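Local coordinates for protein hydratase ChsH1 (Mycobacterium tuberculosis, PDB 4W78) that forms with ChsH2 a MaoC-like enoyl-CoA hydratase that hydrates the steroid enoyl-CoA 3-OPDC-CoA during degradation of the cholesterol side chain, at residues A[83-86]-A[87-90]; A[148-152]-A[153-157]. All coordinates share one frame; numbering follows the deposited sequence.

Contact 1: A[83-86]-A[87-90]; sequences DPLG and PIIK
Ile89 N donates to Leu85 O at 2.8 Å and Lys90 N to Gly86 O at 3.1 Å, both nearly straight at the hydrogen, and these i to i+4 bonds run through the N-terminal part of helix 85-94. One step earlier, Ile88 N reaches Pro84 O only weakly, at 3.4 Å. Pro87 has no N-H to give, and its CD rests 3.2 Å from Asp83 O instead. Ahead of the helix, Asp83 caps the turn: OD1 accepts from Leu85 N at 3.1 Å, with the donor well above the carboxylate plane, while OD2 forms a salt bridge with Arg79. The closest apolar side-chain contact is Leu85 with Ile89. With CG anti to the backbone N (chi1 -170°) and chi2 at 49°, CD1 of Leu85 comes within 3.9 Å of Ile89 CD1, the two side chains running aslant. Ile88 leaves on another flank, CG1 passing 3.4 Å from Pro84 O. That flank packs on Val9 and Ile12 of helix 3-13 and on Ile142 of strand 139-150, whereas Leu85 touches Gln144 of the same strand and Ile89 meets Ile162 and Lys164 of strand 153-165, seating the helix on the hot-dog sheet.

Contact 2: A[148-152]-A[153-157]; sequences WQVGD and EDVAE
Trp148 and Ala156 form an antiparallel hydrogen-bonded pair, and the indole can be traced along Ala156 into Glu157. Its CB lies 4.1 Å from Val155 CG2; chi1 of -70° sets CG beside the backbone N, and chi2 lays the CE3-CZ3 edge of the six-membered ring along Ala156 and Glu157. CE3 meets Ala156 CB at 3.8 Å, and CZ3 approaches Glu157 C at 3.8 Å, the peptide joining the two residues lying at the ring edge. Farther round, NE1 bonds Thr71. Two residues of the second strand, Val155 and Ala156, stand opposite the single Trp148, as in a classic beta bulge: Trp148 O takes a nearly straight bond from Val155 N (2.8 Å) and a weak one from Ala156 N. On the other face, Gln149 and Asp154 run side by side, NE2 giving a bent bond to OD1 (3.0 Å, 132°) with amide and carboxylate turned 62° apart. A type II' turn, with Gly151 at positive phi, closes the hairpin; one water donates to both Val150 O and Glu153 OE1, and Glu153 OE2 pairs with Arg111. Backbone bonds join Gln149 to Ser120 of strand 119-134 and Glu157 to Thr108 of strand 99-109, flanking the hairpin; Val119, Ile121 and Ile67 of helix 67-70 pack on the indole.

How the contacts relate
From the N terminus, the chain passes through helix 3-13 before reaching contact 1, at the N-terminal end of helix 85-94. Strands 99-109 and 119-134 follow, and contact 2 then closes the hairpin between strands 139-150 and 153-165. The contacts are in series, neither enclosing nor crossing the other, and both are local. The centres of contact 1 and contact 2 are about 23 Å apart, and the nearest atoms of the two contacts about 12 Å, so they do not touch. The connection is through shared strands: contact 1 packs on both strands of that hairpin, while contact 2 joins them at their turn. The helix thus rests on the same hairpin, away from its tip.

Contact 1: A[83-86]-A[87-90]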
ATOM      1  N   ASP A  83      16.770  19.742  -2.459  1.00 17.95           N
ATOM      2  CA  ASP A  83      17.250  18.384  -2.645  1.00 16.87           C
ATOM      3  C   ASP A  83      18.300  18.433  -3.755  1.00 17.60           C
ATOM      4  O   ASP A  83      18.029  18.907  -4.855  1.00 19.50           O
ATOM      5  CB  ASP A  83      16.060  17.513  -3.037  1.00 21.05           C
ATOM      6  CG  ASP A  83      16.436  16.070  -3.300  1.00 25.84           C
ATOM      7  OD1 ASP A  83      17.602  15.685  -3.085  1.00 25.20           O
ATOM      8  OD2 ASP A  83      15.536  15.315  -3.717  1.00 29.56           O
ATOM      9  N   PRO A  84      19.522  17.972  -3.466  1.00 17.83           N
ATOM     10  CA  PRO A  84      20.551  18.094  -4.503  1.00 18.73           C
ATOM     11  C   PRO A  84      20.351  17.135  -5.674  1.00 16.20           C
ATOM     12  O   PRO A  84      21.003  17.335  -6.696  1.00 18.50           O
ATOM     13  CB  PRO A  84      21.849  17.762  -3.748  1.00 21.35           C
ATOM     14  CG  PRO A  84      21.402  16.903  -2.609  1.00 22.23           C
ATOM     15  CD  PRO A  84      20.072  17.483  -2.193  1.00 20.24           C
ATOM     16  N   LEU A  85      19.477  16.141  -5.532  1.00 18.42           N
ATOM     17  CA  LEU A  85      19.309  15.128  -6.578  1.00 21.54           C
ATOM     18  C   LEU A  85      18.605  15.690  -7.808  1.00 20.22           C
ATOM     19  O   LEU A  85      18.953  15.347  -8.927  1.00 19.89           O
ATOM     20  CB  LEU A  85      18.584  13.892  -6.048  1.00 26.22           C
ATOM     21  CG  LEU A  85      18.558  12.663  -6.969  1.00 28.95           C
ATOM     22  CD1 LEU A  85      19.951  12.335  -7.504  1.00 28.57           C
ATOM     23  CD2 LEU A  85      17.995  11.478  -6.215  1.00 30.51           C
ATOM     24  N   GLY A  86      17.623  16.557  -7.591  1.00 21.80           N
ATOM     25  CA  GLY A  86      16.942  17.226  -8.694  1.00 23.32           C
ATOM     26  C   GLY A  86      17.874  17.858  -9.711  1.00 22.54           C
ATOM     27  O   GLY A  86      17.826  17.525 -10.897  1.00 21.80           O
ATOM     28  N   PRO A  87      18.725  18.797  -9.264  1.00 20.20           N
ATOM     29  CA  PRO A  87      19.691  19.453 -10.148  1.00 21.83           C
ATOM     30  C   PRO A  87      20.664  18.472 -10.803  1.00 20.51           C
ATOM     31  O   PRO A  87      21.046  18.686 -11.957  1.00 22.66           O
ATOM     32  CB  PRO A  87      20.449  20.385  -9.203  1.00 27.74           C
ATOM     33  CG  PRO A  87      19.512  20.625  -8.077  1.00 27.17           C
ATOM     34  CD  PRO A  87      18.663  19.430  -7.935  1.00 23.65           C
ATOM     35  N   ILE A  88      21.062  17.434 -10.073  1.00 18.64           N
ATOM     36  CA  ILE A  88      21.993  16.442 -10.595  1.00 21.26           C
ATOM     37  C   ILE A  88      21.358  15.638 -11.721  1.00 20.42           C
ATOM     38  O   ILE A  88      21.976  15.437 -12.773  1.00 20.94           O
ATOM     39  CB  ILE A  88      22.473  15.496  -9.484  1.00 24.28           C
ATOM     40  CG1 ILE A  88      23.559  16.181  -8.668  1.00 25.45           C
ATOM     41  CG2 ILE A  88      23.005  14.184 -10.067  1.00 28.01           C
ATOM     42  CD1 ILE A  88      24.849  16.366  -9.435  1.00 27.39           C
ATOM     43  N   ILE A  89      20.121  15.205 -11.510  1.00 22.88           N
ATOM     44  CA  ILE A  89      19.409  14.457 -12.548  1.00 26.12           C
ATOM     45  C   ILE A  89      19.218  15.298 -13.813  1.00 24.92           C
ATOM     46  O   ILE A  89      19.439  14.813 -14.921  1.00 26.63           O
ATOM     47  CB  ILE A  89      18.043  13.929 -12.058  1.00 26.45           C
ATOM     48  CG1 ILE A  89      18.224  12.929 -10.913  1.00 26.56           C
ATOM     49  CG2 ILE A  89      17.259  13.305 -13.223  1.00 29.18           C
ATOM     50  CD1 ILE A  89      19.127  11.745 -11.228  1.00 29.07           C
ATOM     51  N   LYS A  90      18.825  16.563 -13.655  1.00 23.39           N
ATOM     52  CA  LYS A  90      18.705  17.465 -14.798  1.00 25.92           C
ATOM     53  C   LYS A  90      20.024  17.651 -15.551  1.00 26.13           C
ATOM     54  O   LYS A  90      20.055  17.600 -16.777  1.00 26.58           O
ATOM     55  CB  LYS A  90      18.161  18.829 -14.354  1.00 27.95           C
ATOM     56  CG  LYS A  90      17.942  19.825 -15.492  1.00 32.22           C
ATOM     57  CD  LYS A  90      16.845  19.364 -16.440  1.00 36.13           C
ATOM     58  CE  LYS A  90      16.270  20.527 -17.247  1.00 37.87           C
ATOM     59  NZ  LYS A  90      17.309  21.325 -17.957  1.00 40.40           N
TER

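Contact 2: A[148-152]-A[153-157]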
ATOM      1  N   TRP A 148      19.054  10.297   8.665  1.00 11.29           N
ATOM      2  CA  TRP A 148      17.769  10.440   9.336  1.00 10.69           C
ATOM      3  C   TRP A 148      17.980  10.813  10.787  1.00 12.81           C
ATOM      4  O   TRP A 148      18.877  10.283  11.461  1.00 13.76           O
ATOM      5  CB  TRP A 148      16.951   9.147   9.289  1.00 12.15           C
ATOM      6  CG  TRP A 148      16.424   8.776   7.926  1.00 12.43           C
ATOM      7  CD1 TRP A 148      15.241   9.173   7.370  1.00 13.67           C
ATOM      8  CD2 TRP A 148      17.057   7.923   6.965  1.00 12.95           C
ATOM      9  NE1 TRP A 148      15.091   8.603   6.117  1.00 12.24           N
ATOM     10  CE2 TRP A 148      16.193   7.830   5.855  1.00 11.17           C
ATOM     11  CE3 TRP A 148      18.262   7.202   6.949  1.00 14.70           C
ATOM     12  CZ2 TRP A 148      16.503   7.066   4.729  1.00 10.98           C
ATOM     13  CZ3 TRP A 148      18.562   6.426   5.829  1.00 15.30           C
ATOM     14  CH2 TRP A 148      17.690   6.374   4.731  1.00 12.91           C
ATOM     15  N   GLN A 149      17.118  11.701  11.267  1.00 12.41           N
ATOM     16  CA  GLN A 149      17.170  12.172  12.637  1.00 15.23           C
ATOM     17  C   GLN A 149      15.820  12.044  13.320  1.00 18.05           C
ATOM     18  O   GLN A 149      14.773  12.054  12.669  1.00 16.78           O
ATOM     19  CB  GLN A 149      17.592  13.637  12.669  1.00 18.91           C
ATOM     20  CG  GLN A 149      18.982  13.872  12.133  1.00 18.43           C
ATOM     21  CD  GLN A 149      19.398  15.308  12.296  1.00 28.46           C
ATOM     22  OE1 GLN A 149      18.843  16.199  11.655  1.00 35.51           O
ATOM     23  NE2 GLN A 149      20.357  15.548  13.177  1.00 30.58           N
ATOM     24  N   VAL A 150      15.858  11.935  14.641  1.00 15.52           N
ATOM     25  CA  VAL A 150      14.681  12.165  15.463  1.00 15.70           C
ATOM     26  C   VAL A 150      15.074  13.355  16.316  1.00 20.11           C
ATOM     27  O   VAL A 150      15.977  13.256  17.144  1.00 22.05           O
ATOM     28  CB  VAL A 150      14.338  10.946  16.326  1.00 16.26           C
ATOM     29  CG1 VAL A 150      13.237  11.295  17.328  1.00 19.03           C
ATOM     30  CG2 VAL A 150      13.906   9.766  15.438  1.00 17.37           C
ATOM     31  N   GLY A 151      14.441  14.499  16.075  1.00 20.79           N
ATOM     32  CA  GLY A 151      14.920  15.746  16.651  1.00 25.26           C
ATOM     33  C   GLY A 151      16.312  16.035  16.119  1.00 26.41           C
ATOM     34  O   GLY A 151      16.535  16.034  14.906  1.00 27.20           O
ATOM     35  N   ASP A 152      17.258  16.263  17.026  1.00 29.75           N
ATOM     36  CA  ASP A 152      18.643  16.520  16.636  1.00 30.15           C
ATOM     37  C   ASP A 152      19.524  15.272  16.726  1.00 30.10           C
ATOM     38  O   ASP A 152      20.745  15.361  16.603  1.00 32.79           O
ATOM     39  CB  ASP A 152      19.246  17.619  17.517  1.00 33.37           C
ATOM     40  CG  ASP A 152      18.671  18.989  17.221  1.00 38.79           C
ATOM     41  OD1 ASP A 152      18.375  19.271  16.039  1.00 42.61           O
ATOM     42  OD2 ASP A 152      18.524  19.787  18.174  1.00 44.95           O
ATOM     43  N   GLU A 153      18.906  14.113  16.941  1.00 23.60           N
ATOM     44  CA  GLU A 153      19.650  12.873  17.140  1.00 22.25           C
ATOM     45  C   GLU A 153      19.715  12.074  15.847  1.00 20.20           C
ATOM     46  O   GLU A 153      18.679  11.707  15.295  1.00 19.50           O
ATOM     47  CB  GLU A 153      18.974  12.023  18.223  1.00 25.87           C
ATOM     48  CG  GLU A 153      19.594  10.634  18.418  1.00 25.99           C
ATOM     49  CD  GLU A 153      18.694   9.685  19.195  1.00 28.04           C
ATOM     50  OE1 GLU A 153      17.542  10.063  19.505  1.00 28.93           O
ATOM     51  OE2 GLU A 153      19.140   8.557  19.498  1.00 28.40           O
ATOM     52  N   ASP A 154      20.923  11.773  15.374  1.00 20.66           N
ATOM     53  CA  ASP A 154      21.060  10.917  14.198  1.00 17.90           C
ATOM     54  C   ASP A 154      20.654   9.498  14.568  1.00 18.74           C
ATOM     55  O   ASP A 154      21.174   8.930  15.538  1.00 22.50           O
ATOM     56  CB  ASP A 154      22.502  10.895  13.680  1.00 22.93           C
ATOM     57  CG  ASP A 154      22.945  12.216  13.084  1.00 28.72           C
ATOM     58  OD1 ASP A 154      22.148  13.173  13.027  1.00 27.68           O
ATOM     59  OD2 ASP A 154      24.117  12.289  12.657  1.00 33.51           O
ATOM     60  N   VAL A 155      19.737   8.919  13.802  1.00 14.20           N
ATOM     61  CA  VAL A 155      19.264   7.563  14.107  1.00 15.33           C
ATOM     62  C   VAL A 155      19.591   6.543  13.018  1.00 15.92           C
ATOM     63  O   VAL A 155      19.569   5.344  13.272  1.00 14.81           O
ATOM     64  CB  VAL A 155      17.751   7.513  14.410  1.00 14.73           C
ATOM     65  CG1 VAL A 155      17.434   8.328  15.671  1.00 16.78           C
ATOM     66  CG2 VAL A 155      16.931   8.019  13.225  1.00 11.55           C
ATOM     67  N   ALA A 156      19.871   7.013  11.810  1.00 13.97           N
ATOM     68  CA  ALA A 156      20.235   6.110  10.716  1.00 13.20           C
ATOM     69  C   ALA A 156      20.903   6.904   9.617  1.00 13.32           C
ATOM     70  O   ALA A 156      20.789   8.127   9.555  1.00 12.47           O
ATOM     71  CB  ALA A 156      19.005   5.400  10.158  1.00 12.86           C
ATOM     72  N   GLU A 157      21.592   6.206   8.725  1.00 12.67           N
ATOM     73  CA  GLU A 157      22.194   6.872   7.587  1.00 15.29           C
ATOM     74  C   GLU A 157      22.299   5.916   6.419  1.00 15.14           C
ATOM     75  O   GLU A 157      22.166   4.699   6.583  1.00 15.30           O
ATOM     76  CB  GLU A 157      23.537   7.531   7.925  1.00 18.79           C
ATOM     77  CG  GLU A 157      24.684   6.663   8.349  1.00 25.23           C
ATOM     78  CD  GLU A 157      25.968   7.496   8.417  1.00 29.58           C
ATOM     79  OE1 GLU A 157      26.935   7.178   7.707  1.00 35.10           O
ATOM     80  OE2 GLU A 157      25.988   8.501   9.156  1.00 36.84           O
TER
HETATM   81  O   HOH W   1      15.889  12.190  19.595  1.00 34.75           O